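Local coordinates for protein dihydroorotase (Saccharomyces cerevisiae S288C, PDB 6L0A) that catalyses the reversible conversion of N-carbamoyl-L-aspartate to dihydroorotate, the third step of de novo pyrimidine synthesis, using two zinc ions per subunit, at residues A206-A211 with Y252-S257; H213-I218 with I287-E292. All blocks are in the same frame, centred on the assembly; numbering follows the deposited sequence.

Contact 1 of 2, residues A206-A211 with Y252-S257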
ATOM      1  N   ALA C 206       6.626  22.610  15.662  1.00 16.46           N
ATOM      2  CA  ALA C 206       6.673  22.704  14.215  1.00 16.32           C
ATOM      3  C   ALA C 206       6.440  21.322  13.619  1.00 14.14           C
ATOM      4  O   ALA C 206       6.326  20.326  14.333  1.00 13.24           O
ATOM      5  CB  ALA C 206       8.005  23.283  13.741  1.00 16.65           C
ATOM      6  N   ALA C 207       6.353  21.291  12.298  1.00 14.35           N
ATOM      7  CA  ALA C 207       6.207  20.055  11.549  1.00 17.23           C
ATOM      8  C   ALA C 207       7.100  20.155  10.329  1.00 17.54           C
ATOM      9  O   ALA C 207       7.210  21.226   9.724  1.00 15.53           O
ATOM     10  CB  ALA C 207       4.755  19.819  11.123  1.00 19.99           C
ATOM     11  N   THR C 208       7.767  19.062   9.989  1.00 14.38           N
ATOM     12  CA  THR C 208       8.513  19.040   8.743  1.00 14.92           C
ATOM     13  C   THR C 208       7.680  18.349   7.667  1.00 14.89           C
ATOM     14  O   THR C 208       6.819  17.517   7.959  1.00 11.45           O
ATOM     15  CB  THR C 208       9.867  18.349   8.901  1.00 15.53           C
ATOM     16  OG1 THR C 208       9.687  17.034   9.452  1.00 14.46           O
ATOM     17  CG2 THR C 208      10.815  19.188   9.800  1.00 16.14           C
ATOM     18  N   LEU C 209       7.908  18.747   6.419  1.00 13.00           N
ATOM     19  CA  LEU C 209       7.268  18.118   5.274  1.00 12.37           C
ATOM     20  C   LEU C 209       8.348  17.630   4.326  1.00 11.48           C
ATOM     21  O   LEU C 209       9.334  18.331   4.085  1.00 13.00           O
ATOM     22  CB  LEU C 209       6.321  19.089   4.562  1.00 11.89           C
ATOM     23  CG  LEU C 209       5.183  19.607   5.454  1.00 16.91           C
ATOM     24  CD1 LEU C 209       4.471  20.772   4.772  1.00 15.94           C
ATOM     25  CD2 LEU C 209       4.191  18.489   5.787  1.00 14.62           C
ATOM     26  N   THR C 210       8.178  16.413   3.820  1.00 11.14           N
ATOM     27  CA  THR C 210       9.141  15.815   2.918  1.00  8.51           C
ATOM     28  C   THR C 210       8.872  16.268   1.494  1.00 11.03           C
ATOM     29  O   THR C 210       7.835  16.860   1.188  1.00 15.74           O
ATOM     30  CB  THR C 210       9.056  14.295   2.950  1.00 11.31           C
ATOM     31  OG1 THR C 210       7.810  13.900   2.356  1.00 10.89           O
ATOM     32  CG2 THR C 210       9.143  13.772   4.381  1.00 10.53           C
ATOM     33  N   ALA C 211       9.816  15.957   0.616  1.00 13.72           N
ATOM     34  CA  ALA C 211       9.569  16.139  -0.810  1.00 16.82           C
ATOM     35  C   ALA C 211       8.535  15.141  -1.310  1.00 14.91           C
ATOM     36  O   ALA C 211       7.600  15.508  -2.030  1.00 13.71           O
ATOM     37  CB  ALA C 211      10.872  15.998  -1.592  1.00 15.20           C
ATOM     38  N   TYR C 252       5.783  27.516  10.956  1.00 21.28           N
ATOM     39  CA  TYR C 252       5.771  26.247  11.668  1.00 20.37           C
ATOM     40  C   TYR C 252       5.725  25.045  10.727  1.00 21.40           C
ATOM     41  O   TYR C 252       5.491  23.919  11.190  1.00 19.78           O
ATOM     42  CB  TYR C 252       4.606  26.193  12.663  1.00 22.44           C
ATOM     43  CG  TYR C 252       3.315  26.848  12.204  1.00 23.65           C
ATOM     44  CD1 TYR C 252       3.037  28.177  12.513  1.00 27.17           C
ATOM     45  CD2 TYR C 252       2.364  26.129  11.491  1.00 25.34           C
ATOM     46  CE1 TYR C 252       1.852  28.774  12.112  1.00 23.95           C
ATOM     47  CE2 TYR C 252       1.173  26.718  11.083  1.00 28.58           C
ATOM     48  CZ  TYR C 252       0.923  28.037  11.400  1.00 32.67           C
ATOM     49  OH  TYR C 252      -0.259  28.623  10.996  1.00 29.16           O
ATOM     50  N   PHE C 253       5.950  25.258   9.427  1.00 21.29           N
ATOM     51  CA  PHE C 253       6.170  24.183   8.461  1.00 18.58           C
ATOM     52  C   PHE C 253       7.484  24.458   7.745  1.00 19.50           C
ATOM     53  O   PHE C 253       7.700  25.573   7.260  1.00 20.54           O
ATOM     54  CB  PHE C 253       5.026  24.083   7.432  1.00 17.08           C
ATOM     55  CG  PHE C 253       3.670  23.818   8.033  1.00 17.47           C
ATOM     56  CD1 PHE C 253       3.407  22.630   8.690  1.00 19.16           C
ATOM     57  CD2 PHE C 253       2.649  24.754   7.917  1.00 21.10           C
ATOM     58  CE1 PHE C 253       2.161  22.387   9.245  1.00 18.47           C
ATOM     59  CE2 PHE C 253       1.397  24.508   8.461  1.00 21.32           C
ATOM     60  CZ  PHE C 253       1.155  23.326   9.125  1.00 21.04           C
ATOM     61  N   PHE C 254       8.373  23.467   7.691  1.00 16.28           N
ATOM     62  CA  PHE C 254       9.583  23.629   6.899  1.00 16.18           C
ATOM     63  C   PHE C 254      10.066  22.266   6.428  1.00 14.33           C
ATOM     64  O   PHE C 254       9.504  21.228   6.780  1.00 12.84           O
ATOM     65  CB  PHE C 254      10.680  24.407   7.662  1.00 18.80           C
ATOM     66  CG  PHE C 254      10.972  23.906   9.055  1.00 16.08           C
ATOM     67  CD1 PHE C 254      10.380  24.499  10.158  1.00 16.45           C
ATOM     68  CD2 PHE C 254      11.893  22.883   9.263  1.00 16.28           C
ATOM     69  CE1 PHE C 254      10.676  24.068  11.449  1.00 17.09           C
ATOM     70  CE2 PHE C 254      12.190  22.448  10.550  1.00 16.56           C
ATOM     71  CZ  PHE C 254      11.579  23.043  11.641  1.00 18.62           C
ATOM     72  N   PHE C 255      11.111  22.291   5.602  1.00 13.53           N
ATOM     73  CA  PHE C 255      11.536  21.129   4.830  1.00 14.95           C
ATOM     74  C   PHE C 255      12.347  20.161   5.676  1.00 16.66           C
ATOM     75  O   PHE C 255      13.348  20.546   6.290  1.00 15.16           O
ATOM     76  CB  PHE C 255      12.380  21.581   3.641  1.00 12.05           C
ATOM     77  CG  PHE C 255      12.909  20.464   2.785  1.00 14.39           C
ATOM     78  CD1 PHE C 255      12.061  19.493   2.280  1.00 14.55           C
ATOM     79  CD2 PHE C 255      14.262  20.414   2.453  1.00 13.33           C
ATOM     80  CE1 PHE C 255      12.556  18.485   1.467  1.00 12.40           C
ATOM     81  CE2 PHE C 255      14.761  19.414   1.635  1.00 15.75           C
ATOM     82  CZ  PHE C 255      13.900  18.447   1.137  1.00 14.47           C
ATOM     83  N   GLY C 256      11.926  18.898   5.682  1.00 11.93           N
ATOM     84  CA  GLY C 256      12.773  17.812   6.153  1.00 12.51           C
ATOM     85  C   GLY C 256      12.560  16.659   5.198  1.00 12.78           C
ATOM     86  O   GLY C 256      11.437  16.161   5.096  1.00 13.48           O
ATOM     87  N   SER C 257      13.593  16.249   4.468  1.00 11.05           N
ATOM     88  CA  SER C 257      13.360  15.330   3.356  1.00 14.52           C
ATOM     89  C   SER C 257      12.958  13.944   3.834  1.00 13.97           C
ATOM     90  O   SER C 257      12.209  13.239   3.144  1.00 11.71           O
ATOM     91  CB  SER C 257      14.613  15.221   2.488  1.00 12.38           C
ATOM     92  OG  SER C 257      15.674  14.601   3.191  1.00 14.23           O
TER
HETATM   93  O   HOH W   1      10.515  15.073   7.380  1.00 16.80           O
HETATM   94  O   HOH W   2      11.757  13.607   0.561  1.00 13.60           O
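Phe254 sets its ring across Ala206 and Thr208 of the neighbouring strand. CB points to the Thr208 face of the sheet. CG lies between the backbone N and the carbonyl carbon (chi1 50°), which turns the ring toward that strand. One rim meets Thr208: CD2 and, more closely, CE2 touch the methyl CG2, with CE2 at 3.6 Å. On the other rim, Phe254 CE1 lies 3.6 Å from Ala206 CB, and CZ at the tip is 4.2 Å from it. Both approaches are oblique. Phe307 of helix 300-312 also packs on this ring. With the ring cut back to an alanine, Ala206 CB and Thr208 CG2 lose their aromatic partner, and a gap would probably open beside Phe307. On the same face, Thr208 OG1 is hydrogen-bonded to the Glu179 carboxylate and the His180 backbone N; a water links it to Gly256 O, donating to both.

The two strands run parallel, neighbours in the TIM-type barrel of this amidohydrolase. Ala207 N donates to Tyr252 O at 3.0 Å, and Leu209 N to Phe254 O at 3.0 Å. Phe254 N and Gly256 N return bonds to Ala207 O and Leu209 O. At their C-terminal ends, Thr210 touches the zinc ligand His180, and Gly256 is close to another, His14.

On the other sheet face, Ala207 CB meets the edge of the Phe253 ring, 4.0 Å from CD1.

Contact 2 of 2, residues H213-I218 with I287-E292; sequences HLFLTI and IAQVFE
Leu214 and Phe215 meet Ile287, Gln289 and Val290 in an apolar loop-to-helix contact. The loop follows strand 205-209 of the barrel. The partner is helix 283-293, which comes after strand 253-255.

Val290 is the main bridge, because its two methyls divide the work. CG2 reaches the outer part of the Phe215 ring, 3.6 Å from CZ and equally near CE1. It comes in obliquely. The same CG2 is 3.9 Å from Leu214 CB. Val290 CG1 lies beside the tip of Leu214, 4.2 Å from CD1. The side chains of Leu214 and Val290 cross at about a right angle.

Ile287 crosses Leu214 obliquely, and their CD1 methyls meet. The CB of Ile287 points away from the loop, but the chain turns at chi2 (-63°) and carries CD1 back to within 3.9 Å of Leu214 CD1. Gln289 contributes its aliphatic base: CB sits at the edge of the Phe215 ring, 4.1 Å from CZ. Beyond CB the Gln289 chain bends at chi2 (59°), and its amide leads away to the backbone N of Ser356 and to Glu293.

Leu214 also packs on Val243 and Ala246 of helix 236-246. The Phe215 ring meets that of Phe349 at a steep angle, and Phe215 O accepts a bond from Lys239.

With carbon against carbon throughout, the hold between loop and helix rests on shape and on the exclusion of water from Leu214, Ile287 and Val290. The Gln289 amide turns away to its hydrogen bonds with Ser356 and Glu293, so it is the CB of this residue that takes part in the apolar contact.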
ATOM      1  N   HIS C 213       6.102  13.356   0.051  1.00 12.65           N
ATOM      2  CA  HIS C 213       4.699  13.457   0.435  1.00 11.00           C
ATOM      3  C   HIS C 213       3.987  14.630  -0.231  1.00 11.59           C
ATOM      4  O   HIS C 213       2.763  14.713  -0.125  1.00 12.33           O
ATOM      5  CB  HIS C 213       4.576  13.551   1.956  1.00 10.26           C
ATOM      6  CG  HIS C 213       4.907  12.267   2.662  1.00 12.39           C
ATOM      7  ND1 HIS C 213       6.022  12.110   3.462  1.00 12.92           N
ATOM      8  CD2 HIS C 213       4.259  11.074   2.682  1.00 13.51           C
ATOM      9  CE1 HIS C 213       6.049  10.873   3.937  1.00 10.75           C
ATOM     10  NE2 HIS C 213       4.986  10.227   3.485  1.00 10.96           N
ATOM     11  N   LEU C 214       4.719  15.542  -0.879  1.00 11.17           N
ATOM     12  CA  LEU C 214       4.096  16.588  -1.685  1.00 13.41           C
ATOM     13  C   LEU C 214       3.692  16.082  -3.062  1.00 16.19           C
ATOM     14  O   LEU C 214       2.983  16.794  -3.785  1.00 18.55           O
ATOM     15  CB  LEU C 214       5.045  17.779  -1.832  1.00 15.07           C
ATOM     16  CG  LEU C 214       5.532  18.391  -0.512  1.00 18.68           C
ATOM     17  CD1 LEU C 214       6.352  19.653  -0.770  1.00 16.58           C
ATOM     18  CD2 LEU C 214       4.357  18.684   0.421  1.00 17.77           C
ATOM     19  N   PHE C 215       4.121  14.875  -3.427  1.00 14.38           N
ATOM     20  CA  PHE C 215       3.810  14.238  -4.702  1.00 16.98           C
ATOM     21  C   PHE C 215       2.953  12.995  -4.559  1.00 19.24           C
ATOM     22  O   PHE C 215       2.027  12.786  -5.351  1.00 17.67           O
ATOM     23  CB  PHE C 215       5.101  13.820  -5.421  1.00 14.56           C
ATOM     24  CG  PHE C 215       5.924  14.966  -5.941  1.00 17.07           C
ATOM     25  CD1 PHE C 215       6.954  15.505  -5.174  1.00 18.17           C
ATOM     26  CD2 PHE C 215       5.697  15.478  -7.212  1.00 24.84           C
ATOM     27  CE1 PHE C 215       7.738  16.537  -5.662  1.00 18.90           C
ATOM     28  CE2 PHE C 215       6.473  16.519  -7.701  1.00 25.29           C
ATOM     29  CZ  PHE C 215       7.489  17.051  -6.922  1.00 21.48           C
ATOM     30  N   LEU C 216       3.272  12.142  -3.592  1.00 15.12           N
ATOM     31  CA  LEU C 216       2.763  10.778  -3.568  1.00 15.24           C
ATOM     32  C   LEU C 216       1.407  10.682  -2.898  1.00 15.29           C
ATOM     33  O   LEU C 216       1.061  11.459  -2.003  1.00 13.22           O
ATOM     34  CB  LEU C 216       3.722   9.841  -2.825  1.00 11.97           C
ATOM     35  CG  LEU C 216       5.115   9.577  -3.385  1.00 15.94           C
ATOM     36  CD1 LEU C 216       5.890   8.689  -2.417  1.00 15.09           C
ATOM     37  CD2 LEU C 216       5.048   8.937  -4.762  1.00 19.55           C
ATOM     38  N   THR C 217       0.661   9.665  -3.309  1.00 14.30           N
ATOM     39  CA  THR C 217      -0.551   9.239  -2.638  1.00 12.07           C
ATOM     40  C   THR C 217      -0.488   7.720  -2.544  1.00 13.19           C
ATOM     41  O   THR C 217       0.411   7.097  -3.103  1.00 13.31           O
ATOM     42  CB  THR C 217      -1.778   9.717  -3.413  1.00 17.70           C
ATOM     43  OG1 THR C 217      -2.903   9.778  -2.537  1.00 33.97           O
ATOM     44  CG2 THR C 217      -2.054   8.786  -4.537  1.00 12.65           C
ATOM     45  N   ILE C 218      -1.455   7.108  -1.847  1.00 11.99           N
ATOM     46  CA  ILE C 218      -1.444   5.650  -1.687  1.00 13.17           C
ATOM     47  C   ILE C 218      -1.388   4.933  -3.036  1.00 13.05           C
ATOM     48  O   ILE C 218      -0.778   3.864  -3.155  1.00 13.66           O
ATOM     49  CB  ILE C 218      -2.664   5.201  -0.855  1.00 13.22           C
ATOM     50  CG1 ILE C 218      -2.632   3.690  -0.616  1.00 16.74           C
ATOM     51  CG2 ILE C 218      -3.985   5.658  -1.509  1.00 12.84           C
ATOM     52  CD1 ILE C 218      -3.643   3.219   0.408  1.00 17.81           C
ATOM     53  N   ILE C 287      11.454  20.130  -4.426  1.00 15.88           N
ATOM     54  CA  ILE C 287      10.592  21.089  -3.751  1.00 16.78           C
ATOM     55  C   ILE C 287      10.257  22.251  -4.682  1.00 16.58           C
ATOM     56  O   ILE C 287       9.130  22.760  -4.692  1.00 16.96           O
ATOM     57  CB  ILE C 287      11.266  21.568  -2.456  1.00 15.48           C
ATOM     58  CG1 ILE C 287      11.527  20.374  -1.527  1.00 15.22           C
ATOM     59  CG2 ILE C 287      10.404  22.601  -1.775  1.00 17.08           C
ATOM     60  CD1 ILE C 287      10.250  19.689  -1.064  1.00 16.28           C
ATOM     61  N   ALA C 288      11.239  22.691  -5.468  1.00 19.27           N
ATOM     62  CA  ALA C 288      11.013  23.782  -6.406  1.00 22.85           C
ATOM     63  C   ALA C 288       9.934  23.416  -7.413  1.00 19.20           C
ATOM     64  O   ALA C 288       9.127  24.265  -7.810  1.00 24.50           O
ATOM     65  CB  ALA C 288      12.318  24.132  -7.114  1.00 21.06           C
ATOM     66  N   GLN C 289       9.883  22.146  -7.814  1.00 22.92           N
ATOM     67  CA  GLN C 289       8.823  21.698  -8.711  1.00 20.80           C
ATOM     68  C   GLN C 289       7.452  21.999  -8.125  1.00 26.43           C
ATOM     69  O   GLN C 289       6.558  22.504  -8.820  1.00 24.51           O
ATOM     70  CB  GLN C 289       8.978  20.202  -8.991  1.00 23.91           C
ATOM     71  CG  GLN C 289       8.231  19.719 -10.231  1.00 24.74           C
ATOM     72  CD  GLN C 289       8.681  20.447 -11.479  1.00 33.68           C
ATOM     73  OE1 GLN C 289       9.882  20.584 -11.732  1.00 30.11           O
ATOM     74  NE2 GLN C 289       7.719  20.920 -12.270  1.00 40.66           N
ATOM     75  N   VAL C 290       7.273  21.710  -6.837  1.00 19.36           N
ATOM     76  CA  VAL C 290       5.983  21.912  -6.186  1.00 21.76           C
ATOM     77  C   VAL C 290       5.654  23.393  -6.085  1.00 22.63           C
ATOM     78  O   VAL C 290       4.530  23.820  -6.381  1.00 23.48           O
ATOM     79  CB  VAL C 290       5.984  21.245  -4.801  1.00 19.17           C
ATOM     80  CG1 VAL C 290       4.663  21.515  -4.077  1.00 17.73           C
ATOM     81  CG2 VAL C 290       6.257  19.760  -4.958  1.00 17.84           C
ATOM     82  N   PHE C 291       6.623  24.202  -5.651  1.00 20.99           N
ATOM     83  CA  PHE C 291       6.346  25.619  -5.462  1.00 23.87           C
ATOM     84  C   PHE C 291       6.086  26.320  -6.793  1.00 23.20           C
ATOM     85  O   PHE C 291       5.265  27.240  -6.856  1.00 25.69           O
ATOM     86  CB  PHE C 291       7.501  26.277  -4.710  1.00 23.80           C
ATOM     87  CG  PHE C 291       7.451  26.064  -3.212  1.00 24.88           C
ATOM     88  CD1 PHE C 291       7.692  24.811  -2.665  1.00 25.74           C
ATOM     89  CD2 PHE C 291       7.167  27.119  -2.360  1.00 21.70           C
ATOM     90  CE1 PHE C 291       7.657  24.617  -1.290  1.00 21.42           C
ATOM     91  CE2 PHE C 291       7.123  26.934  -0.982  1.00 25.03           C
ATOM     92  CZ  PHE C 291       7.372  25.672  -0.448  1.00 20.13           C
ATOM     93  N   GLU C 292       6.738  25.875  -7.862  1.00 20.93           N
ATOM     94  CA  GLU C 292       6.443  26.416  -9.186  1.00 29.98           C
ATOM     95  C   GLU C 292       5.023  26.066  -9.610  1.00 30.50           C
ATOM     96  O   GLU C 292       4.244  26.941 -10.011  1.00 30.49           O
ATOM     97  CB  GLU C 292       7.449  25.887 -10.203  1.00 27.64           C
ATOM     98  CG  GLU C 292       7.037  26.166 -11.642  1.00 37.24           C
ATOM     99  CD  GLU C 292       8.218  26.378 -12.551  1.00 40.88           C
ATOM    100  OE1 GLU C 292       9.028  25.438 -12.699  1.00 45.99           O
ATOM    101  OE2 GLU C 292       8.338  27.487 -13.116  1.00 51.71           O
TER

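Overall arrangement
From the N terminus the chain first runs through 206-211, at the end of strand 205-209, and then through the loop 213-218. After helix 236-246 it returns at 252-257, where contact 1 closes a loop of 40 residues as a beta-alpha-beta crossover. It goes on to helix 283-293, where contact 2 closes a longer loop of 68 residues. The two loops cross rather than nest, since the segments alternate. Contact 1 ties neighbouring barrel strands, and contact 2 ties the loop after the first strand to the helix after the second. They meet at Ile287, whose CD1 lies 3.6 Å from Ala211 CA and packs on Phe255.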